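Local structure of GNA33 (Neisseria gonorrhoeae FA 1090, 2G5D) at residues Gly39-Met50 with Glu100-Asn111. The protein probably cleaves the beta-1,4 bond between N-acetylmuramic acid and N-acetylglucosamine in peptidoglycan, as a lytic transglycosylase that leaves a 1,6-anhydro end. Residues are numbered along the deposited sequence; the frame is centred on the assembly and turned at random.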
ATOM      1  N   GLY A  39     -16.886 -16.919   6.159  1.00 31.26           N
ATOM      2  CA  GLY A  39     -16.755 -16.830   7.629  1.00 30.88           C
ATOM      3  C   GLY A  39     -17.098 -15.445   8.194  1.00 31.00           C
ATOM      4  O   GLY A  39     -17.213 -15.257   9.419  1.00 31.25           O
ATOM      5  N   ALA A  40     -17.267 -14.468   7.307  1.00 30.33           N
ATOM      6  CA  ALA A  40     -17.599 -13.108   7.706  1.00 29.28           C
ATOM      7  C   ALA A  40     -19.103 -12.848   7.792  1.00 28.95           C
ATOM      8  O   ALA A  40     -19.910 -13.417   7.031  1.00 27.63           O
ATOM      9  CB  ALA A  40     -16.907 -12.061   6.797  1.00 29.57           C
ATOM     10  N   VAL A  41     -19.469 -11.996   8.745  1.00 28.43           N
ATOM     11  CA  VAL A  41     -20.864 -11.564   8.919  1.00 28.99           C
ATOM     12  C   VAL A  41     -20.927 -10.032   9.038  1.00 29.35           C
ATOM     13  O   VAL A  41     -20.238  -9.421   9.845  1.00 30.18           O
ATOM     14  CB  VAL A  41     -21.569 -12.308  10.118  1.00 28.56           C
ATOM     15  CG1 VAL A  41     -22.990 -11.808  10.331  1.00 29.09           C
ATOM     16  CG2 VAL A  41     -21.603 -13.810   9.886  1.00 27.94           C
ATOM     17  N   TYR A  42     -21.737  -9.410   8.188  1.00 29.60           N
ATOM     18  CA  TYR A  42     -21.893  -7.954   8.206  1.00 29.24           C
ATOM     19  C   TYR A  42     -23.275  -7.592   8.744  1.00 29.01           C
ATOM     20  O   TYR A  42     -24.265  -8.129   8.276  1.00 28.84           O
ATOM     21  CB  TYR A  42     -21.760  -7.398   6.797  1.00 29.17           C
ATOM     22  CG  TYR A  42     -20.540  -7.841   6.011  1.00 30.53           C
ATOM     23  CD1 TYR A  42     -20.578  -8.999   5.257  1.00 28.11           C
ATOM     24  CD2 TYR A  42     -19.372  -7.057   5.968  1.00 30.47           C
ATOM     25  CE1 TYR A  42     -19.494  -9.425   4.510  1.00 29.31           C
ATOM     26  CE2 TYR A  42     -18.259  -7.472   5.198  1.00 31.69           C
ATOM     27  CZ  TYR A  42     -18.347  -8.665   4.463  1.00 30.16           C
ATOM     28  OH  TYR A  42     -17.315  -9.144   3.695  1.00 27.79           O
ATOM     29  N   THR A  43     -23.335  -6.683   9.715  1.00 29.12           N
ATOM     30  CA  THR A  43     -24.587  -6.326  10.379  1.00 29.31           C
ATOM     31  C   THR A  43     -24.787  -4.826  10.344  1.00 30.06           C
ATOM     32  O   THR A  43     -23.911  -4.073  10.783  1.00 29.77           O
ATOM     33  CB  THR A  43     -24.618  -6.832  11.866  1.00 28.83           C
ATOM     34  OG1 THR A  43     -24.339  -8.231  11.889  1.00 28.92           O
ATOM     35  CG2 THR A  43     -25.976  -6.610  12.542  1.00 28.56           C
ATOM     36  N   VAL A  44     -25.948  -4.399   9.841  1.00 30.33           N
ATOM     37  CA  VAL A  44     -26.309  -2.985   9.859  1.00 29.91           C
ATOM     38  C   VAL A  44     -26.554  -2.526  11.296  1.00 30.27           C
ATOM     39  O   VAL A  44     -27.337  -3.118  12.016  1.00 29.18           O
ATOM     40  CB  VAL A  44     -27.600  -2.692   9.044  1.00 29.66           C
ATOM     41  CG1 VAL A  44     -28.116  -1.264   9.360  1.00 29.09           C
ATOM     42  CG2 VAL A  44     -27.344  -2.854   7.577  1.00 30.13           C
ATOM     43  N   VAL A  45     -25.878  -1.450  11.697  1.00 30.96           N
ATOM     44  CA  VAL A  45     -26.072  -0.849  13.010  1.00 31.20           C
ATOM     45  C   VAL A  45     -26.275   0.649  12.789  1.00 31.28           C
ATOM     46  O   VAL A  45     -25.970   1.138  11.709  1.00 30.36           O
ATOM     47  CB  VAL A  45     -24.839  -1.091  13.954  1.00 31.02           C
ATOM     48  CG1 VAL A  45     -24.700  -2.555  14.303  1.00 31.11           C
ATOM     49  CG2 VAL A  45     -23.501  -0.544  13.325  1.00 31.41           C
ATOM     50  N   PRO A  46     -26.797   1.379  13.809  1.00 31.12           N
ATOM     51  CA  PRO A  46     -26.843   2.853  13.740  1.00 30.89           C
ATOM     52  C   PRO A  46     -25.449   3.498  13.652  1.00 30.54           C
ATOM     53  O   PRO A  46     -24.476   2.925  14.156  1.00 30.29           O
ATOM     54  CB  PRO A  46     -27.525   3.249  15.056  1.00 30.68           C
ATOM     55  CG  PRO A  46     -28.271   1.994  15.498  1.00 31.18           C
ATOM     56  CD  PRO A  46     -27.396   0.861  15.061  1.00 30.81           C
ATOM     57  N   HIS A  47     -25.368   4.692  13.051  1.00 29.97           N
ATOM     58  CA  HIS A  47     -24.121   5.463  12.981  1.00 29.59           C
ATOM     59  C   HIS A  47     -23.521   5.743  14.351  1.00 29.62           C
ATOM     60  O   HIS A  47     -22.314   5.753  14.490  1.00 29.40           O
ATOM     61  CB  HIS A  47     -24.318   6.788  12.215  1.00 29.78           C
ATOM     62  CG  HIS A  47     -24.768   6.599  10.800  1.00 30.02           C
ATOM     63  ND1 HIS A  47     -23.907   6.706   9.728  1.00 26.91           N
ATOM     64  CD2 HIS A  47     -25.976   6.255  10.285  1.00 27.30           C
ATOM     65  CE1 HIS A  47     -24.570   6.471   8.608  1.00 27.00           C
ATOM     66  NE2 HIS A  47     -25.822   6.171   8.923  1.00 29.02           N
ATOM     67  N   LEU A  48     -24.386   5.982  15.337  1.00 28.97           N
ATOM     68  CA  LEU A  48     -23.980   6.335  16.710  1.00 29.36           C
ATOM     69  C   LEU A  48     -23.569   5.139  17.562  1.00 27.67           C
ATOM     70  O   LEU A  48     -23.146   5.272  18.698  1.00 28.50           O
ATOM     71  CB  LEU A  48     -25.058   7.175  17.393  1.00 29.07           C
ATOM     72  CG  LEU A  48     -24.915   8.692  17.101  1.00 31.04           C
ATOM     73  CD1 LEU A  48     -26.184   9.429  17.529  1.00 32.52           C
ATOM     74  CD2 LEU A  48     -23.687   9.302  17.826  1.00 32.12           C
ATOM     75  N   SER A  49     -23.678   3.964  16.995  1.00 27.98           N
ATOM     76  CA  SER A  49     -22.995   2.798  17.557  1.00 27.64           C
ATOM     77  C   SER A  49     -21.447   2.787  17.341  1.00 28.15           C
ATOM     78  O   SER A  49     -20.735   2.004  17.986  1.00 27.92           O
ATOM     79  CB  SER A  49     -23.659   1.517  17.051  1.00 27.85           C
ATOM     80  OG  SER A  49     -24.967   1.427  17.590  1.00 25.22           O
ATOM     81  N   MET A  50     -20.945   3.630  16.430  1.00 28.75           N
ATOM     82  CA  MET A  50     -19.503   3.846  16.276  1.00 29.05           C
ATOM     83  C   MET A  50     -18.977   4.820  17.352  1.00 29.32           C
ATOM     84  O   MET A  50     -19.550   5.882  17.563  1.00 28.71           O
ATOM     85  CB  MET A  50     -19.135   4.300  14.851  1.00 29.95           C
ATOM     86  CG  MET A  50     -19.501   3.263  13.822  1.00 27.40           C
ATOM     87  SD  MET A  50     -19.329   3.649  12.072  1.00 30.01           S
ATOM     88  CE  MET A  50     -20.890   4.420  11.655  1.00 28.86           C
ATOM     89  N   GLU A 100     -24.008  10.363   7.220  1.00 29.44           N
ATOM     90  CA  GLU A 100     -25.233   9.864   7.874  1.00 30.04           C
ATOM     91  C   GLU A 100     -26.417   9.622   6.948  1.00 30.61           C
ATOM     92  O   GLU A 100     -27.165   8.636   7.115  1.00 30.44           O
ATOM     93  CB  GLU A 100     -25.658  10.809   8.989  1.00 29.64           C
ATOM     94  CG  GLU A 100     -24.717  10.728  10.177  1.00 30.15           C
ATOM     95  CD  GLU A 100     -25.083  11.697  11.270  1.00 32.87           C
ATOM     96  OE1 GLU A 100     -24.549  11.536  12.379  1.00 33.05           O
ATOM     97  OE2 GLU A 100     -25.883  12.616  11.021  1.00 36.35           O
ATOM     98  N   ARG A 101     -26.557  10.517   5.974  1.00 30.48           N
ATOM     99  CA  ARG A 101     -27.700  10.576   5.098  1.00 30.52           C
ATOM    100  C   ARG A 101     -27.589   9.643   3.905  1.00 30.05           C
ATOM    101  O   ARG A 101     -28.600   9.177   3.417  1.00 29.09           O
ATOM    102  CB  ARG A 101     -27.939  12.016   4.626  1.00 30.81           C
ATOM    103  CG  ARG A 101     -28.760  12.817   5.644  1.00 32.14           C
ATOM    104  CD  ARG A 101     -28.653  14.300   5.469  1.00 32.92           C
ATOM    105  NE  ARG A 101     -29.268  14.992   6.608  1.00 36.03           N
ATOM    106  CZ  ARG A 101     -29.846  16.186   6.548  1.00 36.01           C
ATOM    107  NH1 ARG A 101     -29.899  16.856   5.391  1.00 38.90           N
ATOM    108  NH2 ARG A 101     -30.377  16.718   7.654  1.00 36.91           N
ATOM    109  N   TYR A 102     -26.363   9.351   3.477  1.00 29.30           N
ATOM    110  CA  TYR A 102     -26.126   8.624   2.222  1.00 29.48           C
ATOM    111  C   TYR A 102     -25.546   7.209   2.376  1.00 29.46           C
ATOM    112  O   TYR A 102     -25.590   6.401   1.438  1.00 29.32           O
ATOM    113  CB  TYR A 102     -25.266   9.485   1.276  1.00 29.95           C
ATOM    114  CG  TYR A 102     -26.011  10.650   0.624  1.00 29.61           C
ATOM    115  CD1 TYR A 102     -26.087  11.893   1.238  1.00 29.76           C
ATOM    116  CD2 TYR A 102     -26.641  10.485  -0.624  1.00 30.42           C
ATOM    117  CE1 TYR A 102     -26.777  12.961   0.623  1.00 31.86           C
ATOM    118  CE2 TYR A 102     -27.328  11.529  -1.239  1.00 31.76           C
ATOM    119  CZ  TYR A 102     -27.393  12.771  -0.614  1.00 30.66           C
ATOM    120  OH  TYR A 102     -28.073  13.808  -1.234  1.00 31.75           O
ATOM    121  N   PHE A 103     -25.018   6.912   3.559  1.00 29.72           N
ATOM    122  CA  PHE A 103     -24.368   5.630   3.834  1.00 30.07           C
ATOM    123  C   PHE A 103     -25.014   4.922   5.014  1.00 29.49           C
ATOM    124  O   PHE A 103     -25.625   5.555   5.899  1.00 29.51           O
ATOM    125  CB  PHE A 103     -22.842   5.776   4.093  1.00 29.29           C
ATOM    126  CG  PHE A 103     -22.066   6.422   2.957  1.00 30.04           C
ATOM    127  CD1 PHE A 103     -22.168   7.793   2.715  1.00 28.21           C
ATOM    128  CD2 PHE A 103     -21.217   5.655   2.146  1.00 27.72           C
ATOM    129  CE1 PHE A 103     -21.481   8.392   1.671  1.00 30.04           C
ATOM    130  CE2 PHE A 103     -20.498   6.247   1.108  1.00 29.31           C
ATOM    131  CZ  PHE A 103     -20.618   7.632   0.874  1.00 26.70           C
ATOM    132  N   THR A 104     -24.884   3.599   4.996  1.00 29.54           N
ATOM    133  CA  THR A 104     -25.293   2.723   6.089  1.00 28.96           C
ATOM    134  C   THR A 104     -24.062   2.006   6.631  1.00 28.86           C
ATOM    135  O   THR A 104     -23.253   1.482   5.845  1.00 27.42           O
ATOM    136  CB  THR A 104     -26.357   1.694   5.590  1.00 29.65           C
ATOM    137  OG1 THR A 104     -27.537   2.396   5.204  1.00 28.31           O
ATOM    138  CG2 THR A 104     -26.694   0.646   6.673  1.00 28.75           C
ATOM    139  N   PRO A 105     -23.892   1.983   7.979  1.00 29.36           N
ATOM    140  CA  PRO A 105     -22.771   1.251   8.556  1.00 29.21           C
ATOM    141  C   PRO A 105     -23.044  -0.263   8.726  1.00 29.54           C
ATOM    142  O   PRO A 105     -24.091  -0.673   9.238  1.00 29.21           O
ATOM    143  CB  PRO A 105     -22.567   1.923   9.936  1.00 29.56           C
ATOM    144  CG  PRO A 105     -23.595   3.015  10.031  1.00 28.84           C
ATOM    145  CD  PRO A 105     -24.670   2.663   9.031  1.00 28.87           C
ATOM    146  N   TRP A 106     -22.090  -1.065   8.282  1.00 29.92           N
ATOM    147  CA  TRP A 106     -22.132  -2.526   8.438  1.00 29.36           C
ATOM    148  C   TRP A 106     -20.990  -2.937   9.334  1.00 29.57           C
ATOM    149  O   TRP A 106     -19.826  -2.904   8.912  1.00 29.05           O
ATOM    150  CB  TRP A 106     -21.987  -3.253   7.099  1.00 28.65           C
ATOM    151  CG  TRP A 106     -23.110  -2.977   6.146  1.00 28.60           C
ATOM    152  CD1 TRP A 106     -23.265  -1.853   5.373  1.00 28.69           C
ATOM    153  CD2 TRP A 106     -24.234  -3.821   5.868  1.00 29.98           C
ATOM    154  NE1 TRP A 106     -24.404  -1.963   4.614  1.00 28.73           N
ATOM    155  CE2 TRP A 106     -25.016  -3.159   4.888  1.00 28.95           C
ATOM    156  CE3 TRP A 106     -24.641  -5.098   6.319  1.00 28.31           C
ATOM    157  CZ2 TRP A 106     -26.192  -3.720   4.362  1.00 28.91           C
ATOM    158  CZ3 TRP A 106     -25.821  -5.657   5.795  1.00 28.66           C
ATOM    159  CH2 TRP A 106     -26.582  -4.961   4.833  1.00 29.40           C
ATOM    160  N   GLN A 107     -21.330  -3.319  10.569  1.00 30.22           N
ATOM    161  CA  GLN A 107     -20.339  -3.863  11.506  1.00 29.79           C
ATOM    162  C   GLN A 107     -19.815  -5.215  10.995  1.00 29.92           C
ATOM    163  O   GLN A 107     -20.592  -6.059  10.538  1.00 30.14           O
ATOM    164  CB  GLN A 107     -20.946  -4.013  12.891  1.00 30.23           C
ATOM    165  CG  GLN A 107     -19.931  -4.498  13.893  1.00 31.29           C
ATOM    166  CD  GLN A 107     -20.421  -4.408  15.322  1.00 35.01           C
ATOM    167  OE1 GLN A 107     -21.540  -4.819  15.629  1.00 32.55           O
ATOM    168  NE2 GLN A 107     -19.567  -3.891  16.213  1.00 36.84           N
ATOM    169  N   VAL A 108     -18.501  -5.401  11.070  1.00 29.79           N
ATOM    170  CA  VAL A 108     -17.829  -6.542  10.436  1.00 30.08           C
ATOM    171  C   VAL A 108     -17.363  -7.560  11.483  1.00 29.82           C
ATOM    172  O   VAL A 108     -16.646  -7.204  12.435  1.00 29.07           O
ATOM    173  CB  VAL A 108     -16.636  -6.084   9.529  1.00 29.87           C
ATOM    174  CG1 VAL A 108     -15.981  -7.304   8.831  1.00 29.86           C
ATOM    175  CG2 VAL A 108     -17.095  -5.053   8.473  1.00 29.71           C
ATOM    176  N   ALA A 109     -17.822  -8.803  11.336  1.00 29.43           N
ATOM    177  CA  ALA A 109     -17.251  -9.915  12.100  1.00 30.93           C
ATOM    178  C   ALA A 109     -16.537 -10.877  11.168  1.00 30.83           C
ATOM    179  O   ALA A 109     -17.067 -11.258  10.130  1.00 31.49           O
ATOM    180  CB  ALA A 109     -18.318 -10.642  12.933  1.00 29.75           C
ATOM    181  N   GLY A 110     -15.310 -11.236  11.532  1.00 31.65           N
ATOM    182  CA  GLY A 110     -14.548 -12.269  10.844  1.00 31.73           C
ATOM    183  C   GLY A 110     -14.422 -13.506  11.707  1.00 32.90           C
ATOM    184  O   GLY A 110     -13.818 -13.472  12.787  1.00 32.71           O
ATOM    185  N   ASN A 111     -14.982 -14.611  11.219  1.00 34.01           N
ATOM    186  CA  ASN A 111     -14.893 -15.901  11.910  1.00 34.93           C
ATOM    187  C   ASN A 111     -15.364 -15.826  13.370  1.00 34.78           C
ATOM    188  O   ASN A 111     -14.701 -16.330  14.284  1.00 35.12           O
ATOM    189  CB  ASN A 111     -13.468 -16.449  11.791  1.00 35.72           C
ATOM    190  CG  ASN A 111     -13.055 -16.655  10.351  1.00 37.18           C
ATOM    191  OD1 ASN A 111     -13.788 -17.270   9.571  1.00 39.66           O
ATOM    192  ND2 ASN A 111     -11.885 -16.142   9.984  1.00 37.88           N
TER
HETATM  193  O   HOH W   1     -18.130 -13.982  11.614  1.00 38.01           O
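The imidazole of H47 is sandwiched by CH-pi contacts between P105 and E100 of helix 92-102: P105 CG lies over the ring centre, 3.7 Å above its plane, while E100 CA covers the opposite face nearer the rim. At the ring edge, in plane, sits F103 O, 3.0 Å from H47 CE1. W53 also meets this ring and bonds through NE1 to E100 OE1. M50, bent at chi3, lays its CE against P105 CG at 3.5 Å, a tight fit. On W106, V44 CG2 makes a CH-pi contact over one face of the six-membered ring, 3.3 Å from its centroid, and the Y42 backbone lies at the edge. Y42 and V44 on strand 40-44 pair antiparallel with V108 and W106 on strand 103-110; strand 34-37 flanks 40-44, and strand 403-413 joins 103-110 to strands of the 3D domain, a family of the double-psi beta-barrel clan. V41 with A109 and T43 with Q107 are hydrogen-bonded pairs; the T43 N to Q107 O bond, 2.9 Å, lies in the carbonyl plane. V45 N to P105 O extends the ladder by one bond. V44 CG1 meets T104 CG2, Y42 CD2 touches V108 CG2, and the Y42 hydroxyl bonds to Y346 O. At the far end N111 N reaches G39 O from above the carbonyl plane.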